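Local coordinates for protein 5-carboxyvanillate decarboxylase (Sphingobium sp. SYK-6, PDB 4ICM) that probably removes a carboxyl group from 5-carboxyvanillate as a manganese-binding lyase of the amidohydrolase family, at residues 5-10 with 293-298; 68-73 with 108-113; 79-84 with 114-119; 170-175 with 222-227. All coordinates share one frame; numbering follows the deposited sequence.

Contact 1 of 4, residues 5-10 with 293-298; sequences IATEEA and MWAIDY. With MN (manganese (II) ion), chain I.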
loop_
_atom_site.group_PDB
_atom_site.type_symbol
_atom_site.label_atom_id
_atom_site.label_comp_id
_atom_site.label_asym_id
_atom_site.label_seq_id
_atom_site.Cartn_x
_atom_site.Cartn_y
_atom_site.Cartn_z
ATOM N N ILE A 5 -15.223 -22.831 0.589
ATOM C CA ILE A 5 -13.852 -23.299 0.773
ATOM C C ILE A 5 -12.936 -22.153 1.240
ATOM O O ILE A 5 -12.642 -21.241 0.483
ATOM C CB ILE A 5 -13.288 -23.946 -0.523
ATOM C CG1 ILE A 5 -14.156 -25.147 -0.954
ATOM C CG2 ILE A 5 -11.859 -24.373 -0.306
ATOM C CD1 ILE A 5 -13.804 -25.753 -2.318
ATOM N N ALA A 6 -12.486 -22.205 2.489
ATOM C CA ALA A 6 -11.697 -21.108 3.056
ATOM C C ALA A 6 -10.220 -21.283 2.686
ATOM O O ALA A 6 -9.626 -22.332 2.968
ATOM C CB ALA A 6 -11.891 -21.052 4.583
ATOM N N THR A 7 -9.626 -20.280 2.037
ATOM C CA THR A 7 -8.329 -20.490 1.380
ATOM C C THR A 7 -7.062 -20.008 2.104
ATOM O O THR A 7 -5.968 -20.161 1.569
ATOM C CB THR A 7 -8.321 -19.900 -0.047
ATOM O OG1 THR A 7 -8.712 -18.515 -0.007
ATOM C CG2 THR A 7 -9.289 -20.666 -0.931
ATOM N N GLU A 8 -7.190 -19.418 3.292
ATOM C CA GLU A 8 -5.994 -18.925 3.981
ATOM C C GLU A 8 -6.047 -19.316 5.443
ATOM O O GLU A 8 -6.047 -18.466 6.335
ATOM C CB GLU A 8 -5.823 -17.406 3.837
ATOM C CG GLU A 8 -4.391 -16.930 4.128
ATOM C CD GLU A 8 -4.265 -15.420 4.165
ATOM O OE1 GLU A 8 -4.477 -14.767 3.118
ATOM O OE2 GLU A 8 -3.943 -14.875 5.233
ATOM N N GLU A 9 -6.094 -20.617 5.685
ATOM C CA GLU A 9 -6.375 -21.098 7.029
ATOM C C GLU A 9 -5.117 -21.681 7.637
ATOM O O GLU A 9 -4.614 -22.702 7.186
ATOM C CB GLU A 9 -7.520 -22.106 6.979
ATOM C CG GLU A 9 -8.660 -21.602 6.092
ATOM C CD GLU A 9 -9.032 -20.147 6.391
ATOM O OE1 GLU A 9 -9.172 -19.336 5.440
ATOM O OE2 GLU A 9 -9.184 -19.807 7.583
ATOM N N ALA A 10 -4.612 -21.007 8.661
ATOM C CA ALA A 10 -3.321 -21.333 9.242
ATOM C C ALA A 10 -3.352 -22.573 10.140
ATOM O O ALA A 10 -4.347 -22.867 10.799
ATOM C CB ALA A 10 -2.790 -20.141 10.016
ATOM N N MET A 293 -11.178 -15.147 -4.533
ATOM C CA MET A 293 -11.558 -16.289 -3.712
ATOM C C MET A 293 -11.849 -15.881 -2.275
ATOM O O MET A 293 -11.246 -14.956 -1.749
ATOM C CB MET A 293 -10.433 -17.329 -3.716
ATOM C CG MET A 293 -10.227 -18.063 -5.046
ATOM S SD MET A 293 -8.776 -19.152 -4.989
ATOM C CE MET A 293 -7.459 -17.976 -5.311
ATOM N N TRP A 294 -12.765 -16.597 -1.629
ATOM C CA TRP A 294 -13.082 -16.333 -0.243
ATOM C C TRP A 294 -12.074 -17.017 0.682
ATOM O O TRP A 294 -11.493 -18.058 0.353
ATOM C CB TRP A 294 -14.507 -16.809 0.048
ATOM C CG TRP A 294 -14.947 -16.716 1.482
ATOM C CD1 TRP A 294 -15.303 -15.584 2.165
ATOM C CD2 TRP A 294 -15.116 -17.812 2.393
ATOM N NE1 TRP A 294 -15.669 -15.913 3.454
ATOM C CE2 TRP A 294 -15.555 -17.274 3.616
ATOM C CE3 TRP A 294 -14.921 -19.206 2.290
ATOM C CZ2 TRP A 294 -15.825 -18.072 4.737
ATOM C CZ3 TRP A 294 -15.180 -19.999 3.409
ATOM C CH2 TRP A 294 -15.627 -19.425 4.615
ATOM N N ALA A 295 -11.859 -16.406 1.837
ATOM C CA ALA A 295 -11.024 -16.989 2.878
ATOM C C ALA A 295 -11.476 -16.455 4.231
ATOM O O ALA A 295 -12.246 -15.488 4.304
ATOM C CB ALA A 295 -9.548 -16.684 2.628
ATOM N N ILE A 296 -11.002 -17.090 5.294
ATOM C CA ILE A 296 -11.340 -16.675 6.645
ATOM C C ILE A 296 -10.162 -16.015 7.345
ATOM O O ILE A 296 -10.329 -14.966 7.970
ATOM C CB ILE A 296 -11.793 -17.870 7.495
ATOM C CG1 ILE A 296 -13.041 -18.519 6.902
ATOM C CG2 ILE A 296 -12.063 -17.429 8.936
ATOM C CD1 ILE A 296 -13.416 -19.848 7.589
ATOM N N ASP A 297 -8.988 -16.642 7.228
ATOM C CA ASP A 297 -7.772 -16.283 7.976
ATOM C C ASP A 297 -7.889 -16.741 9.432
ATOM O O ASP A 297 -7.459 -16.047 10.352
ATOM C CB ASP A 297 -7.467 -14.778 7.910
ATOM C CG ASP A 297 -5.981 -14.478 7.810
ATOM O OD1 ASP A 297 -5.169 -15.419 7.954
ATOM O OD2 ASP A 297 -5.636 -13.289 7.596
ATOM N N TYR A 298 -8.503 -17.907 9.622
ATOM C CA TYR A 298 -8.598 -18.549 10.917
ATOM C C TYR A 298 -7.189 -19.023 11.264
ATOM O O TYR A 298 -6.440 -19.419 10.375
ATOM C CB TYR A 298 -9.553 -19.745 10.815
ATOM C CG TYR A 298 -9.744 -20.504 12.098
ATOM C CD1 TYR A 298 -10.669 -20.084 13.044
ATOM C CD2 TYR A 298 -8.993 -21.642 12.374
ATOM C CE1 TYR A 298 -10.848 -20.781 14.239
ATOM C CE2 TYR A 298 -9.165 -22.351 13.567
ATOM C CZ TYR A 298 -10.097 -21.916 14.491
ATOM O OH TYR A 298 -10.278 -22.599 15.670
HETATM MN MN MN I . -3.121 -15.391 7.207
HETATM O O HOH W 1 -12.597 -19.670 -1.768
HETATM O O HOH W 2 -3.437 -17.719 7.225
HETATM O O HOH W 3 -2.531 -13.224 7.617
HETATM O O HOH W 4 -2.329 -15.557 9.250
#

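Contact 2 of 4, residues 68-73 with 108-113; sequences GVDMHL and PTRFAG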
loop_
_atom_site.group_PDB
_atom_site.type_symbol
_atom_site.label_atom_id
_atom_site.label_comp_id
_atom_site.label_asym_id
_atom_site.label_seq_id
_atom_site.Cartn_x
_atom_site.Cartn_y
_atom_site.Cartn_z
ATOM N N GLY A 68 -21.313 -23.979 8.579
ATOM C CA GLY A 68 -21.514 -24.539 7.254
ATOM C C GLY A 68 -20.335 -24.307 6.327
ATOM O O GLY A 68 -20.518 -24.070 5.134
ATOM N N VAL A 69 -19.122 -24.375 6.874
ATOM C CA VAL A 69 -17.915 -24.258 6.069
ATOM C C VAL A 69 -17.518 -25.644 5.561
ATOM O O VAL A 69 -17.258 -26.548 6.356
ATOM C CB VAL A 69 -16.750 -23.668 6.871
ATOM C CG1 VAL A 69 -15.489 -23.567 5.992
ATOM C CG2 VAL A 69 -17.127 -22.279 7.388
ATOM N N ASP A 70 -17.465 -25.812 4.243
ATOM C CA ASP A 70 -17.189 -27.140 3.702
ATOM C C ASP A 70 -15.733 -27.528 3.940
ATOM O O ASP A 70 -15.444 -28.641 4.388
ATOM C CB ASP A 70 -17.553 -27.223 2.218
ATOM C CG ASP A 70 -17.577 -28.664 1.695
ATOM O OD1 ASP A 70 -18.060 -29.557 2.425
ATOM O OD2 ASP A 70 -17.107 -28.913 0.562
ATOM N N MET A 71 -14.813 -26.614 3.637
ATOM C CA MET A 71 -13.385 -26.926 3.698
ATOM C C MET A 71 -12.517 -25.802 4.227
ATOM O O MET A 71 -12.836 -24.617 4.067
ATOM C CB MET A 71 -12.866 -27.296 2.305
ATOM C CG MET A 71 -13.546 -28.515 1.688
ATOM S SD MET A 71 -12.778 -28.994 0.135
ATOM C CE MET A 71 -11.279 -29.772 0.745
ATOM N N HIS A 72 -11.406 -26.193 4.840
ATOM C CA HIS A 72 -10.262 -25.306 5.002
ATOM C C HIS A 72 -9.119 -25.782 4.122
ATOM O O HIS A 72 -8.799 -26.985 4.078
ATOM C CB HIS A 72 -9.759 -25.302 6.441
ATOM C CG HIS A 72 -10.532 -24.413 7.358
ATOM N ND1 HIS A 72 -10.009 -23.949 8.545
ATOM C CD2 HIS A 72 -11.787 -23.914 7.275
ATOM C CE1 HIS A 72 -10.907 -23.197 9.154
ATOM N NE2 HIS A 72 -11.995 -23.157 8.405
ATOM N N LEU A 73 -8.512 -24.834 3.419
ATOM C CA LEU A 73 -7.243 -25.044 2.738
ATOM C C LEU A 73 -6.148 -24.608 3.701
ATOM O O LEU A 73 -5.989 -23.402 3.984
ATOM C CB LEU A 73 -7.188 -24.191 1.468
ATOM C CG LEU A 73 -5.882 -24.185 0.679
ATOM C CD1 LEU A 73 -5.535 -25.579 0.128
ATOM C CD2 LEU A 73 -5.962 -23.159 -0.445
ATOM N N PRO A 108 -10.101 -35.826 3.914
ATOM C CA PRO A 108 -9.859 -35.124 2.650
ATOM C C PRO A 108 -11.082 -34.419 2.086
ATOM O O PRO A 108 -10.914 -33.669 1.131
ATOM C CB PRO A 108 -9.406 -36.247 1.715
ATOM C CG PRO A 108 -10.114 -37.459 2.241
ATOM C CD PRO A 108 -10.167 -37.288 3.731
ATOM N N THR A 109 -12.272 -34.638 2.648
ATOM C CA THR A 109 -13.436 -33.879 2.191
ATOM C C THR A 109 -13.553 -32.553 2.933
ATOM O O THR A 109 -14.313 -31.680 2.517
ATOM C CB THR A 109 -14.770 -34.626 2.361
ATOM O OG1 THR A 109 -15.084 -34.746 3.755
ATOM C CG2 THR A 109 -14.715 -36.005 1.711
ATOM N N ARG A 110 -12.809 -32.408 4.027
ATOM C CA ARG A 110 -12.914 -31.197 4.849
ATOM C C ARG A 110 -11.647 -30.347 4.828
ATOM O O ARG A 110 -11.684 -29.156 5.148
ATOM C CB ARG A 110 -13.286 -31.548 6.303
ATOM C CG ARG A 110 -14.549 -32.397 6.468
ATOM C CD ARG A 110 -15.780 -31.829 5.752
ATOM N NE ARG A 110 -16.228 -30.531 6.276
ATOM C CZ ARG A 110 -16.931 -30.373 7.391
ATOM N NH1 ARG A 110 -17.249 -31.425 8.133
ATOM N NH2 ARG A 110 -17.292 -29.155 7.781
ATOM N N PHE A 111 -10.524 -30.959 4.472
ATOM C CA PHE A 111 -9.254 -30.245 4.460
ATOM C C PHE A 111 -8.441 -30.502 3.205
ATOM O O PHE A 111 -8.266 -31.650 2.772
ATOM C CB PHE A 111 -8.437 -30.556 5.719
ATOM C CG PHE A 111 -9.135 -30.168 6.984
ATOM C CD1 PHE A 111 -9.290 -28.839 7.317
ATOM C CD2 PHE A 111 -9.672 -31.134 7.821
ATOM C CE1 PHE A 111 -9.958 -28.464 8.471
ATOM C CE2 PHE A 111 -10.337 -30.778 8.982
ATOM C CZ PHE A 111 -10.486 -29.444 9.309
ATOM N N ALA A 112 -7.988 -29.405 2.609
ATOM C CA ALA A 112 -6.987 -29.422 1.561
ATOM C C ALA A 112 -5.728 -28.795 2.156
ATOM O O ALA A 112 -5.768 -28.271 3.267
ATOM C CB ALA A 112 -7.484 -28.630 0.363
ATOM N N GLY A 113 -4.605 -28.847 1.453
ATOM C CA GLY A 113 -3.381 -28.301 2.017
ATOM C C GLY A 113 -2.376 -27.708 1.048
ATOM O O GLY A 113 -2.249 -28.160 -0.082
HETATM O O HOH W 5 -15.938 -31.534 0.220
#

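Contact 3 of 4, residues 79-84 with 114-119; sequences PGVQMF and LGTFAP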
loop_
_atom_site.group_PDB
_atom_site.type_symbol
_atom_site.label_atom_id
_atom_site.label_comp_id
_atom_site.label_asym_id
_atom_site.label_seq_id
_atom_site.Cartn_x
_atom_site.Cartn_y
_atom_site.Cartn_z
ATOM N N PRO A 79 5.780 -17.448 10.476
ATOM C CA PRO A 79 6.670 -17.296 9.319
ATOM C C PRO A 79 7.140 -18.604 8.683
ATOM O O PRO A 79 8.201 -18.609 8.059
ATOM C CB PRO A 79 7.868 -16.568 9.919
ATOM C CG PRO A 79 7.950 -17.135 11.289
ATOM C CD PRO A 79 6.527 -17.402 11.742
ATOM N N GLY A 80 6.383 -19.684 8.826
ATOM C CA GLY A 80 6.744 -20.931 8.176
ATOM C C GLY A 80 8.077 -21.462 8.675
ATOM O O GLY A 80 8.318 -21.478 9.868
ATOM N N VAL A 81 8.947 -21.865 7.752
ATOM C CA VAL A 81 10.276 -22.352 8.100
ATOM C C VAL A 81 11.355 -21.390 7.598
ATOM O O VAL A 81 12.531 -21.745 7.528
ATOM C CB VAL A 81 10.527 -23.740 7.485
ATOM C CG1 VAL A 81 9.508 -24.742 8.003
ATOM C CG2 VAL A 81 10.468 -23.664 5.958
ATOM N N GLN A 82 10.955 -20.166 7.268
ATOM C CA GLN A 82 11.866 -19.221 6.620
ATOM C C GLN A 82 12.810 -18.478 7.567
ATOM O O GLN A 82 13.745 -17.824 7.117
ATOM C CB GLN A 82 11.077 -18.220 5.771
ATOM C CG GLN A 82 10.264 -18.874 4.666
ATOM C CD GLN A 82 9.115 -18.002 4.192
ATOM O OE1 GLN A 82 7.950 -18.372 4.325
ATOM N NE2 GLN A 82 9.441 -16.839 3.628
ATOM N N MET A 83 12.575 -18.569 8.872
ATOM C CA MET A 83 13.470 -17.910 9.814
ATOM C C MET A 83 14.693 -18.754 10.190
ATOM O O MET A 83 15.651 -18.236 10.762
ATOM C CB MET A 83 12.722 -17.486 11.072
ATOM C CG MET A 83 11.532 -16.583 10.800
ATOM S SD MET A 83 11.035 -15.722 12.300
ATOM C CE MET A 83 12.520 -14.771 12.624
ATOM N N PHE A 84 14.661 -20.046 9.872
ATOM C CA PHE A 84 15.749 -20.936 10.268
ATOM C C PHE A 84 16.933 -20.871 9.304
ATOM O O PHE A 84 16.851 -20.249 8.249
ATOM C CB PHE A 84 15.253 -22.384 10.390
ATOM C CG PHE A 84 13.967 -22.523 11.154
ATOM C CD1 PHE A 84 13.888 -22.130 12.476
ATOM C CD2 PHE A 84 12.838 -23.049 10.548
ATOM C CE1 PHE A 84 12.702 -22.261 13.183
ATOM C CE2 PHE A 84 11.653 -23.185 11.253
ATOM C CZ PHE A 84 11.586 -22.786 12.567
ATOM N N LEU A 114 -1.654 -26.688 1.505
ATOM C CA LEU A 114 -0.554 -26.115 0.742
ATOM C C LEU A 114 0.761 -26.565 1.359
ATOM O O LEU A 114 0.932 -26.516 2.577
ATOM C CB LEU A 114 -0.622 -24.584 0.751
ATOM C CG LEU A 114 -1.942 -23.961 0.286
ATOM C CD1 LEU A 114 -1.896 -22.440 0.423
ATOM C CD2 LEU A 114 -2.231 -24.357 -1.162
ATOM N N GLY A 115 1.693 -27.010 0.528
ATOM C CA GLY A 115 3.011 -27.359 1.032
ATOM C C GLY A 115 3.874 -26.112 1.072
ATOM O O GLY A 115 3.594 -25.151 0.360
ATOM N N THR A 116 4.913 -26.115 1.906
ATOM C CA THR A 116 5.847 -24.995 1.954
ATOM C C THR A 116 7.265 -25.472 1.636
ATOM O O THR A 116 7.465 -26.634 1.302
ATOM C CB THR A 116 5.791 -24.251 3.314
ATOM O OG1 THR A 116 6.354 -22.936 3.181
ATOM C CG2 THR A 116 6.524 -25.029 4.398
ATOM N N PHE A 117 8.230 -24.566 1.722
ATOM C CA PHE A 117 9.614 -24.865 1.394
ATOM C C PHE A 117 10.514 -23.816 2.027
ATOM O O PHE A 117 10.038 -22.796 2.520
ATOM C CB PHE A 117 9.817 -24.921 -0.127
ATOM C CG PHE A 117 9.279 -23.720 -0.863
ATOM C CD1 PHE A 117 7.968 -23.690 -1.313
ATOM C CD2 PHE A 117 10.093 -22.627 -1.123
ATOM C CE1 PHE A 117 7.472 -22.577 -2.000
ATOM C CE2 PHE A 117 9.603 -21.518 -1.802
ATOM C CZ PHE A 117 8.285 -21.501 -2.239
ATOM N N ALA A 118 11.816 -24.074 2.013
ATOM C CA ALA A 118 12.788 -23.166 2.600
ATOM C C ALA A 118 13.680 -22.585 1.501
ATOM O O ALA A 118 14.654 -23.223 1.083
ATOM C CB ALA A 118 13.632 -23.894 3.644
ATOM N N PRO A 119 13.336 -21.376 1.023
ATOM C CA PRO A 119 14.031 -20.667 -0.058
ATOM C C PRO A 119 15.442 -20.246 0.325
ATOM O O PRO A 119 16.186 -19.823 -0.561
ATOM C CB PRO A 119 13.172 -19.416 -0.277
ATOM C CG PRO A 119 11.864 -19.726 0.314
ATOM C CD PRO A 119 12.148 -20.636 1.475
HETATM O O HOH W 6 7.793 -21.422 5.013
#

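Contact 4 of 4, residues 170-175 with 222-227; sequences ALYIHP and KIVLGH. With MN (manganese (II) ion), chain I.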
loop_
_atom_site.group_PDB
_atom_site.type_symbol
_atom_site.label_atom_id
_atom_site.label_comp_id
_atom_site.label_asym_id
_atom_site.label_seq_id
_atom_site.Cartn_x
_atom_site.Cartn_y
_atom_site.Cartn_z
ATOM N N ALA A 170 -0.213 -23.581 -7.766
ATOM C CA ALA A 170 -0.307 -22.156 -7.445
ATOM C C ALA A 170 0.450 -21.851 -6.152
ATOM O O ALA A 170 0.408 -22.646 -5.212
ATOM C CB ALA A 170 -1.760 -21.737 -7.319
ATOM N N LEU A 171 1.123 -20.698 -6.104
ATOM C CA LEU A 171 1.860 -20.259 -4.912
ATOM C C LEU A 171 1.136 -19.135 -4.187
ATOM O O LEU A 171 0.985 -18.042 -4.732
ATOM C CB LEU A 171 3.263 -19.770 -5.284
ATOM C CG LEU A 171 4.067 -19.170 -4.117
ATOM C CD1 LEU A 171 4.382 -20.230 -3.037
ATOM C CD2 LEU A 171 5.353 -18.485 -4.602
ATOM N N TYR A 172 0.690 -19.413 -2.964
ATOM C CA TYR A 172 0.102 -18.406 -2.098
ATOM C C TYR A 172 1.241 -17.680 -1.400
ATOM O O TYR A 172 1.984 -18.293 -0.629
ATOM C CB TYR A 172 -0.798 -19.084 -1.051
ATOM C CG TYR A 172 -1.904 -18.220 -0.483
ATOM C CD1 TYR A 172 -1.632 -16.978 0.076
ATOM C CD2 TYR A 172 -3.227 -18.653 -0.507
ATOM C CE1 TYR A 172 -2.654 -16.192 0.606
ATOM C CE2 TYR A 172 -4.251 -17.875 0.010
ATOM C CZ TYR A 172 -3.957 -16.644 0.563
ATOM O OH TYR A 172 -4.967 -15.868 1.086
ATOM N N ILE A 173 1.394 -16.388 -1.675
ATOM C CA ILE A 173 2.402 -15.590 -0.993
ATOM C C ILE A 173 1.709 -14.879 0.156
ATOM O O ILE A 173 1.054 -13.855 -0.023
ATOM C CB ILE A 173 3.087 -14.570 -1.911
ATOM C CG1 ILE A 173 3.672 -15.263 -3.138
ATOM C CG2 ILE A 173 4.177 -13.848 -1.151
ATOM C CD1 ILE A 173 4.583 -14.350 -4.007
ATOM N N HIS A 174 1.825 -15.486 1.326
ATOM C CA HIS A 174 1.181 -15.035 2.547
ATOM C C HIS A 174 2.060 -13.953 3.167
ATOM O O HIS A 174 3.253 -13.881 2.859
ATOM C CB HIS A 174 1.066 -16.254 3.480
ATOM C CG HIS A 174 0.317 -16.000 4.747
ATOM N ND1 HIS A 174 0.884 -15.369 5.835
ATOM C CD2 HIS A 174 -0.939 -16.342 5.123
ATOM C CE1 HIS A 174 -0.003 -15.300 6.811
ATOM N NE2 HIS A 174 -1.114 -15.892 6.406
ATOM N N PRO A 175 1.486 -13.085 4.020
ATOM C CA PRO A 175 2.386 -12.092 4.609
ATOM C C PRO A 175 3.379 -12.641 5.628
ATOM O O PRO A 175 3.255 -13.762 6.134
ATOM C CB PRO A 175 1.428 -11.123 5.314
ATOM C CG PRO A 175 0.170 -11.236 4.541
ATOM C CD PRO A 175 0.073 -12.696 4.187
ATOM N N LYS A 222 1.256 -19.190 -11.228
ATOM C CA LYS A 222 0.047 -18.664 -10.624
ATOM C C LYS A 222 0.382 -18.273 -9.189
ATOM O O LYS A 222 0.835 -19.105 -8.405
ATOM C CB LYS A 222 -1.092 -19.687 -10.666
ATOM C CG LYS A 222 -2.415 -19.185 -10.067
ATOM C CD LYS A 222 -3.049 -18.070 -10.909
ATOM C CE LYS A 222 -3.730 -18.634 -12.154
ATOM N NZ LYS A 222 -3.819 -17.644 -13.281
ATOM N N ILE A 223 0.198 -16.994 -8.875
ATOM C CA ILE A 223 0.428 -16.458 -7.539
ATOM C C ILE A 223 -0.896 -16.038 -6.910
ATOM O O ILE A 223 -1.756 -15.474 -7.583
ATOM C CB ILE A 223 1.349 -15.228 -7.591
ATOM C CG1 ILE A 223 2.632 -15.543 -8.374
ATOM C CG2 ILE A 223 1.656 -14.715 -6.183
ATOM C CD1 ILE A 223 3.511 -16.619 -7.734
ATOM N N VAL A 224 -1.064 -16.317 -5.620
ATOM C CA VAL A 224 -2.280 -15.931 -4.919
ATOM C C VAL A 224 -1.909 -14.969 -3.795
ATOM O O VAL A 224 -0.945 -15.206 -3.063
ATOM C CB VAL A 224 -3.017 -17.164 -4.358
ATOM C CG1 VAL A 224 -4.195 -16.742 -3.512
ATOM C CG2 VAL A 224 -3.487 -18.065 -5.509
ATOM N N LEU A 225 -2.655 -13.872 -3.682
ATOM C CA LEU A 225 -2.452 -12.914 -2.596
ATOM C C LEU A 225 -3.714 -12.759 -1.775
ATOM O O LEU A 225 -4.804 -12.536 -2.327
ATOM C CB LEU A 225 -2.052 -11.547 -3.144
ATOM C CG LEU A 225 -0.711 -11.482 -3.875
ATOM C CD1 LEU A 225 -0.562 -10.121 -4.539
ATOM C CD2 LEU A 225 0.431 -11.745 -2.906
ATOM N N GLY A 226 -3.567 -12.840 -0.454
ATOM C CA GLY A 226 -4.692 -12.655 0.440
ATOM C C GLY A 226 -4.962 -11.180 0.699
ATOM O O GLY A 226 -4.367 -10.312 0.057
ATOM N N HIS A 227 -5.863 -10.908 1.634
ATOM C CA HIS A 227 -6.157 -9.536 2.077
ATOM C C HIS A 227 -6.510 -8.629 0.911
ATOM O O HIS A 227 -5.967 -7.532 0.756
ATOM C CB HIS A 227 -5.009 -9.014 2.930
ATOM C CG HIS A 227 -4.493 -10.053 3.871
ATOM N ND1 HIS A 227 -3.268 -10.668 3.710
ATOM C CD2 HIS A 227 -5.088 -10.666 4.923
ATOM C CE1 HIS A 227 -3.114 -11.585 4.652
ATOM N NE2 HIS A 227 -4.207 -11.609 5.398
HETATM MN MN MN I . -3.121 -15.391 7.207
HETATM O O HOH W 7 -1.275 -12.639 0.928
HETATM O O HOH W 3 -2.531 -13.224 7.617
HETATM O O HOH W 2 -3.437 -17.719 7.225
HETATM O O HOH W 4 -2.329 -15.557 9.250
#

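Contact 1 of 4, residues 5-10 with 293-298
E8 and D297 meet at a manganese ion, each giving it one carboxylate oxygen: E8 OE2 and D297 OD1 both lie 2.2 Å from the metal. The two side chains run side by side with their carboxylate planes 77° apart, and the shared cation probably offsets the repulsion between oxygens that lie 3.0 Å apart, E8 OE2 and D297 OD1. E8 reaches the ion because its CG stands anti to the backbone N (chi1 -161°) and the chain beyond is extended. The other oxygens are held from the second shell, E8 OE1 by the hydroxyl of Y172 and D297 OD2 by H227.

E9 accepts three of the hydrogen bonds, its bent side chain turning the carboxylate onto a run of backbone N-H groups. I296 N binds E9 OE1 at 2.9 Å and D297 N binds the same oxygen, both on its syn side, while Y298 N gives a 2.9 Å bond to E9 OE2. A buried carboxylate suits this place, since it can accept several amides at once and fix the loop that carries D297. Here strand 5-11 meets the loop following strand 292-293, the seam where first and last strands close the TIM barrel. T7 OG1 donates to W294 O at 2.8 Å from above the carbonyl plane, and A10 N binds Y298 O.

Apolar packing centres on A6, whose small CB touches W294 CZ3 at 3.6 Å and also fits against I296 CD1.

Contact 2 of 4, residues 68-73 with 108-113
M71 and A112 lie in the tight half of this contact, where two neighbouring parallel strands run side by side. H72 N donates to R110 O at 3.0 Å and A112 N to H72 O at 2.9 Å, so H72 is gripped through both its N-H and its carbonyl. On one face of the sheet L73 CD1 rests on A112 CB at 3.6 Å; the methyl is small enough for M71 CE, swung round by the bend at chi3 (75°), to reach it as well. M71 CG lies close to T109 O. On the other face the CB of H72 sits at the edge of the F111 ring, 3.7 Å from CD1. Strands 71-76 and 111-115 with helix 86-106 between them form a right-handed beta-alpha-beta crossover, the repeating element of a TIM barrel.

Toward the strand starts the packing gives way to polar bonds near the surface. R110 folds back, bent at chi2 and chi3, to lay the edge of its guanidinium against the chain: NE binds D70 O at 2.8 Å and NH2 binds V69 O at 3.0 Å, both carbonyl oxygens lying close to its plane. Arginine suits the spot because its planar N-H groups can serve two successive carbonyls, while NH2 also makes a salt bridge to D65. The D70 carboxylate pairs with R3 instead, and a water joins its OD2 to T109 O, beside the exposed P108 and T109.

Contact 3 of 4, residues 79-84 with 114-119
V81 and A118 bring together two loops above the strands of the TIM barrel: the one leading from strand 71-76 to helix 86-106, and the one following strand 111-115. The first loop makes a type II' beta turn from P79 to Q82, closed by a bond from Q82 N to P79 O, and G80 at its second position has the positive phi that glycine takes easily.

V81 points its side chain at the opposing loop. From CB the two branches part. CG1 stands anti to the carbonyl carbon. CG2, set between the backbone N and the carbonyl carbon by chi1 of -60°, does the touching: it lies 3.9 Å from A118 CB and 3.6 Å from F117 O, with T116 CG2 more distant. A compact branched residue suits this place, since CG2 meets the opposing loop while the side chain as a whole also packs on L92 and A93 of helix 86-106. The F117 carbonyl pays for the fit, being buried here without a hydrogen-bonding partner in the model.

Beside it Q82 passes obliquely over P119, CG to CD at 4.1 Å, and its amide goes on to N144 and T147, tying the turn to strand 140-144 and the loop after it. T116 OG1 likewise bonds to V142 O of that strand.

One water bridges the two loops: it accepts from V81 N at 3.0 Å and donates to Q82 OE1 at 3.1 Å and to T116 OG1 at 2.8 Å.

Contact 4 of 4, residues 170-175 with 222-227
Two adjacent parallel strands of the TIM barrel, 171-174 and 223-225, run side by side here and end at the manganese site. Their backbones are joined by three hydrogen bonds: L171 N to K222 O, V224 N to L171 O, and I173 N to V224 O.

Y172 and V224 share one face of the sheet. The tyrosine CG lies anti to its backbone N (chi1 -155°), and the ring leans over its neighbour so that V224 CG1 sits above one face, 3.8 Å from the centroid and 19° off the normal, a CH-pi contact. The ring then carries OH to within 3.3 Å of G226 CA; glycine, with no side chain, lets the hydroxyl come this close. Besides E8, that hydroxyl has T270 OG1 as a hydrogen-bonding partner. I173 CD1 packs on I223 CG2 at 3.7 Å, and I173 also meets M209 of helix 197-211.

At the strand ends H174 binds the manganese through NE2 at 2.2 Å. Its ND1 donates to P175 O at 2.9 Å, on a lone pair in the carbonyl plane, which fixes the rotation of the ring. P175 in turn meets H227, CG to CE1 at 3.3 Å. H227 ND1 bonds to E230, while NE2, besides serving D297, makes a weak bond to a metal-bound water.

Strand 140-144 flanks 171-174 and strand 267-270 flanks 223-225, while helix 197-211 packs on I173, P175 and L225.

From the N terminus, strand 5-11 waits until residues 293-298 for contact 1, which closes the longest loop and joins the first barrel strand to the end of the last; the other three contacts nest inside it. Contact 2 ties strand 71-76 to 111-115 and contact 3 the loop after strand 71-76 to the end of strand 111-115 and the loop beyond it, so these two cross, their segments alternating, with helix 86-106 between. Contact 4 opens after both have closed and joins the fifth and sixth strands. Backbone bonds from A6 connect contacts 1 and 2, L114 packs on both L73 and Y172, and contacts 1 and 4 meet at the shared manganese and its waters.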